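Local coordinates for protein porin B (Pseudomonas putida, PDB 4GEY) that forms a beta-barrel channel in the outer membrane, through which carbohydrates such as glucose are probably taken up, at residues 285-296 / 313-324. The protein carries 2 engineered substitutions. Numbering follows the deposited sequence.
Sequences HSSKHGWWVVAQ and FANFTVHDKATN
Strand 288-296 pairs with strand 313-319 as the two arms of an antiparallel beta hairpin in the wall of the porin barrel, from Q296 opposite F313 to G290 opposite H319. Axes running at 179° establish the antiparallel sense, and the backbone bonds fix the register: V293 and F316 exchange N-H and C=O in both directions, as do A295 with A314 and W291 with V318. These hydrogen-bonded pairs put W291, V293, F316 and V318 on one face, probably the membrane side, since W291, F316 and V318 are exposed and a detergent molecule touches W291; there V293 CB meets the edge of the F316 ring, 4.2 Å from F316 CD1. The other face carries W292, V294, N315, T317 and H319, against helix 175-178 and the loop residues N159 and F161. V294 and N315 lie side by side on it, V294 CG1 3.3 Å from N315 OD1, while N315 ND2 hydrogen-bonds to Q331 OE1.

Beyond the last bridge, the D320 carboxylate stands in for a backbone acceptor, while D320 N donates only weakly to H289 O. With CG between backbone N and carbonyl carbon, the carboxylate is carried to H289 N, which gives D320 OD2 a 3.1 Å bond at 162°. The donor comes from above the carboxylate plane, 40° out of it. Separately, D320 CB makes a CH-pi contact over one face of the H289 ring, 3.8 Å from its centroid. The other oxygen, OD1, closes an Asx motif by accepting from T323 N, and also takes the T323 hydroxyl through its syn lone pair. Replacing D320 by an alanine would probably leave H289 N without its acceptor and free the T323 hydroxyl to turn. K288 arrives across the carboxylate, its chain bent at chi3 and chi4; the direct ion pair is long, but a water bridges it, accepting from K288 NZ at 3.1 Å and donating to D320 OD2 at 3.0 Å.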
loop_
_atom_site.group_PDB
_atom_site.type_symbol
_atom_site.label_atom_id
_atom_site.label_comp_id
_atom_site.label_asym_id
_atom_site.label_seq_id
_atom_site.Cartn_x
_atom_site.Cartn_y
_atom_site.Cartn_z
ATOM N N HIS A 285 -4.222 0.807 25.741
ATOM C CA HIS A 285 -3.848 2.203 25.587
ATOM C C HIS A 285 -4.941 2.899 24.792
ATOM O O HIS A 285 -5.583 2.295 23.927
ATOM C CB HIS A 285 -2.504 2.343 24.865
ATOM C CG HIS A 285 -1.372 1.639 25.546
ATOM N ND1 HIS A 285 -0.542 2.265 26.452
ATOM C CD2 HIS A 285 -0.933 0.360 25.457
ATOM C CE1 HIS A 285 0.353 1.403 26.898
ATOM N NE2 HIS A 285 0.136 0.238 26.312
ATOM N N SER A 286 -5.156 4.176 25.085
ATOM C CA SER A 286 -6.251 4.900 24.459
ATOM C C SER A 286 -5.952 5.347 23.021
ATOM O O SER A 286 -6.816 5.922 22.355
ATOM C CB SER A 286 -6.667 6.082 25.328
ATOM O OG SER A 286 -5.603 6.999 25.459
ATOM N N SER A 287 -4.747 5.054 22.534
ATOM C CA SER A 287 -4.360 5.475 21.190
ATOM C C SER A 287 -3.169 4.719 20.594
ATOM O O SER A 287 -2.466 3.969 21.286
ATOM C CB SER A 287 -4.021 6.967 21.198
ATOM O OG SER A 287 -2.694 7.194 21.662
ATOM N N LYS A 288 -2.953 4.945 19.298
ATOM C CA LYS A 288 -1.720 4.564 18.604
ATOM C C LYS A 288 -1.235 5.835 17.922
ATOM O O LYS A 288 -2.020 6.773 17.755
ATOM C CB LYS A 288 -1.987 3.487 17.552
ATOM C CG LYS A 288 -2.675 2.239 18.079
ATOM C CD LYS A 288 -2.848 1.185 16.995
ATOM C CE LYS A 288 -1.835 0.061 17.130
ATOM N NZ LYS A 288 -0.552 0.329 16.428
ATOM N N HIS A 289 0.036 5.877 17.520
ATOM C CA HIS A 289 0.574 7.043 16.814
ATOM C C HIS A 289 1.881 6.688 16.104
ATOM O O HIS A 289 2.551 5.729 16.486
ATOM C CB HIS A 289 0.816 8.200 17.794
ATOM C CG HIS A 289 1.963 7.963 18.721
ATOM N ND1 HIS A 289 3.277 8.117 18.335
ATOM C CD2 HIS A 289 1.997 7.545 20.006
ATOM C CE1 HIS A 289 4.073 7.819 19.346
ATOM N NE2 HIS A 289 3.320 7.478 20.374
ATOM N N GLY A 290 2.254 7.467 15.087
ATOM C CA GLY A 290 3.523 7.261 14.409
ATOM C C GLY A 290 3.855 8.342 13.404
ATOM O O GLY A 290 3.078 9.281 13.236
ATOM N N TRP A 291 5.007 8.210 12.744
ATOM C CA TRP A 291 5.487 9.203 11.780
ATOM C C TRP A 291 5.916 8.534 10.487
ATOM O O TRP A 291 6.097 7.317 10.426
ATOM C CB TRP A 291 6.712 9.943 12.310
ATOM C CG TRP A 291 6.544 10.698 13.575
ATOM C CD1 TRP A 291 6.568 10.193 14.846
ATOM C CD2 TRP A 291 6.395 12.115 13.709
ATOM N NE1 TRP A 291 6.422 11.207 15.760
ATOM C CE2 TRP A 291 6.311 12.397 15.086
ATOM C CE3 TRP A 291 6.314 13.170 12.795
ATOM C CZ2 TRP A 291 6.138 13.691 15.570
ATOM C CZ3 TRP A 291 6.152 14.453 13.279
ATOM C CH2 TRP A 291 6.062 14.702 14.650
ATOM N N TRP A 292 6.115 9.335 9.449
ATOM C CA TRP A 292 6.546 8.777 8.172
ATOM C C TRP A 292 7.249 9.801 7.304
ATOM O O TRP A 292 7.017 11.015 7.427
ATOM C CB TRP A 292 5.372 8.179 7.410
ATOM C CG TRP A 292 4.453 9.175 6.786
ATOM C CD1 TRP A 292 4.670 9.901 5.639
ATOM C CD2 TRP A 292 3.145 9.530 7.239
ATOM N NE1 TRP A 292 3.584 10.698 5.370
ATOM C CE2 TRP A 292 2.632 10.490 6.333
ATOM C CE3 TRP A 292 2.357 9.138 8.326
ATOM C CZ2 TRP A 292 1.371 11.060 6.485
ATOM C CZ3 TRP A 292 1.107 9.709 8.476
ATOM C CH2 TRP A 292 0.624 10.659 7.556
ATOM N N VAL A 293 8.117 9.296 6.435
ATOM C CA VAL A 293 8.765 10.118 5.428
ATOM C C VAL A 293 8.641 9.388 4.101
ATOM O O VAL A 293 8.831 8.171 4.025
ATOM C CB VAL A 293 10.283 10.379 5.721
ATOM C CG1 VAL A 293 10.928 11.107 4.548
ATOM C CG2 VAL A 293 10.486 11.178 7.007
ATOM N N VAL A 294 8.288 10.126 3.057
ATOM C CA VAL A 294 8.387 9.601 1.707
ATOM C C VAL A 294 9.187 10.578 0.891
ATOM O O VAL A 294 8.933 11.782 0.927
ATOM C CB VAL A 294 7.031 9.435 1.031
ATOM C CG1 VAL A 294 7.178 8.492 -0.172
ATOM C CG2 VAL A 294 6.008 8.901 2.022
ATOM N N ALA A 295 10.158 10.060 0.157
ATOM C CA ALA A 295 10.952 10.899 -0.700
ATOM C C ALA A 295 11.114 10.228 -2.055
ATOM O O ALA A 295 11.379 9.033 -2.135
ATOM C CB ALA A 295 12.293 11.172 -0.061
ATOM N N GLN A 296 10.922 11.003 -3.115
ATOM C CA GLN A 296 11.130 10.529 -4.474
ATOM C C GLN A 296 11.765 11.661 -5.251
ATOM O O GLN A 296 11.319 12.798 -5.170
ATOM C CB GLN A 296 9.804 10.165 -5.125
ATOM C CG GLN A 296 8.998 9.096 -4.414
ATOM C CD GLN A 296 7.650 8.893 -5.075
ATOM O OE1 GLN A 296 6.632 9.418 -4.616
ATOM N NE2 GLN A 296 7.635 8.142 -6.177
ATOM N N PHE A 313 14.229 6.651 -4.759
ATOM C CA PHE A 313 13.130 6.752 -3.805
ATOM C C PHE A 313 13.486 6.158 -2.463
ATOM O O PHE A 313 14.339 5.272 -2.374
ATOM C CB PHE A 313 11.826 6.129 -4.346
ATOM C CG PHE A 313 11.891 4.632 -4.570
ATOM C CD1 PHE A 313 11.717 3.742 -3.521
ATOM C CD2 PHE A 313 12.088 4.114 -5.845
ATOM C CE1 PHE A 313 11.760 2.372 -3.728
ATOM C CE2 PHE A 313 12.128 2.735 -6.059
ATOM C CZ PHE A 313 11.962 1.866 -4.994
ATOM N N ALA A 314 12.800 6.641 -1.427
ATOM C CA ALA A 314 12.972 6.135 -0.067
ATOM C C ALA A 314 11.724 6.329 0.773
ATOM O O ALA A 314 10.973 7.283 0.593
ATOM C CB ALA A 314 14.161 6.784 0.604
ATOM N N ASN A 315 11.506 5.394 1.687
ATOM C CA ASN A 315 10.410 5.453 2.641
ATOM C C ASN A 315 10.949 5.057 4.011
ATOM O O ASN A 315 11.758 4.135 4.135
ATOM C CB ASN A 315 9.294 4.487 2.244
ATOM C CG ASN A 315 8.376 5.046 1.171
ATOM O OD1 ASN A 315 7.344 5.654 1.469
ATOM N ND2 ASN A 315 8.726 4.810 -0.088
ATOM N N PHE A 316 10.509 5.769 5.033
ATOM C CA PHE A 316 10.856 5.459 6.409
ATOM C C PHE A 316 9.572 5.545 7.213
ATOM O O PHE A 316 8.670 6.333 6.915
ATOM C CB PHE A 316 11.893 6.442 6.972
ATOM C CG PHE A 316 13.151 6.528 6.162
ATOM C CD1 PHE A 316 13.260 7.431 5.109
ATOM C CD2 PHE A 316 14.227 5.702 6.441
ATOM C CE1 PHE A 316 14.422 7.506 4.351
ATOM C CE2 PHE A 316 15.400 5.773 5.689
ATOM C CZ PHE A 316 15.496 6.670 4.645
ATOM N N THR A 317 9.489 4.743 8.250
ATOM C CA THR A 317 8.250 4.642 8.967
ATOM C C THR A 317 8.627 4.332 10.408
ATOM O O THR A 317 9.644 3.678 10.668
ATOM C CB THR A 317 7.392 3.561 8.289
ATOM O OG1 THR A 317 6.107 4.079 7.928
ATOM C CG2 THR A 317 7.259 2.372 9.150
ATOM N N VAL A 318 7.849 4.859 11.342
ATOM C CA VAL A 318 8.148 4.731 12.772
ATOM C C VAL A 318 6.835 4.661 13.554
ATOM O O VAL A 318 5.929 5.478 13.329
ATOM C CB VAL A 318 9.034 5.907 13.280
ATOM C CG1 VAL A 318 8.747 6.223 14.732
ATOM C CG2 VAL A 318 10.512 5.588 13.104
ATOM N N HIS A 319 6.737 3.689 14.464
ATOM C CA HIS A 319 5.478 3.399 15.164
ATOM C C HIS A 319 5.629 3.235 16.662
ATOM O O HIS A 319 6.709 2.891 17.145
ATOM C CB HIS A 319 4.845 2.144 14.585
ATOM C CG HIS A 319 4.791 2.158 13.099
ATOM N ND1 HIS A 319 3.820 2.846 12.404
ATOM C CD2 HIS A 319 5.617 1.629 12.170
ATOM C CE1 HIS A 319 4.031 2.712 11.109
ATOM N NE2 HIS A 319 5.107 1.967 10.942
ATOM N N ASP A 320 4.543 3.468 17.394
ATOM C CA ASP A 320 4.615 3.446 18.843
ATOM C C ASP A 320 5.027 2.070 19.367
ATOM O O ASP A 320 4.406 1.056 19.029
ATOM C CB ASP A 320 3.323 3.982 19.495
ATOM C CG ASP A 320 2.127 3.049 19.330
ATOM O OD1 ASP A 320 1.939 2.170 20.209
ATOM O OD2 ASP A 320 1.356 3.222 18.350
ATOM N N LYS A 321 6.098 2.050 20.171
ATOM C CA LYS A 321 6.618 0.825 20.782
ATOM C C LYS A 321 5.591 0.132 21.673
ATOM O O LYS A 321 5.672 -1.069 21.891
ATOM C CB LYS A 321 7.871 1.109 21.617
ATOM C CG LYS A 321 9.109 1.580 20.842
ATOM C CD LYS A 321 9.812 0.447 20.067
ATOM C CE LYS A 321 11.342 0.431 20.282
ATOM N NZ LYS A 321 12.077 1.666 19.875
ATOM N N ALA A 322 4.634 0.883 22.196
ATOM C CA ALA A 322 3.650 0.301 23.102
ATOM C C ALA A 322 2.808 -0.791 22.443
ATOM O O ALA A 322 2.675 -1.888 23.000
ATOM C CB ALA A 322 2.757 1.380 23.722
ATOM N N THR A 323 2.269 -0.500 21.260
ATOM C CA THR A 323 1.201 -1.321 20.683
ATOM C C THR A 323 1.454 -1.935 19.295
ATOM O O THR A 323 0.781 -2.880 18.907
ATOM C CB THR A 323 -0.111 -0.520 20.610
ATOM O OG1 THR A 323 0.017 0.533 19.643
ATOM C CG2 THR A 323 -0.457 0.068 21.965
ATOM N N ASN A 324 2.415 -1.394 18.560
ATOM C CA ASN A 324 2.631 -1.769 17.173
ATOM C C ASN A 324 3.656 -2.892 16.990
ATOM O O ASN A 324 4.761 -2.815 17.525
ATOM C CB ASN A 324 3.087 -0.538 16.402
ATOM C CG ASN A 324 2.512 -0.488 15.008
ATOM O OD1 ASN A 324 1.317 -0.233 14.833
ATOM N ND2 ASN A 324 3.356 -0.730 14.004
HETATM O O HOH W 1 1.183 2.642 15.456
HETATM O O HOH W 2 6.503 5.781 4.346
#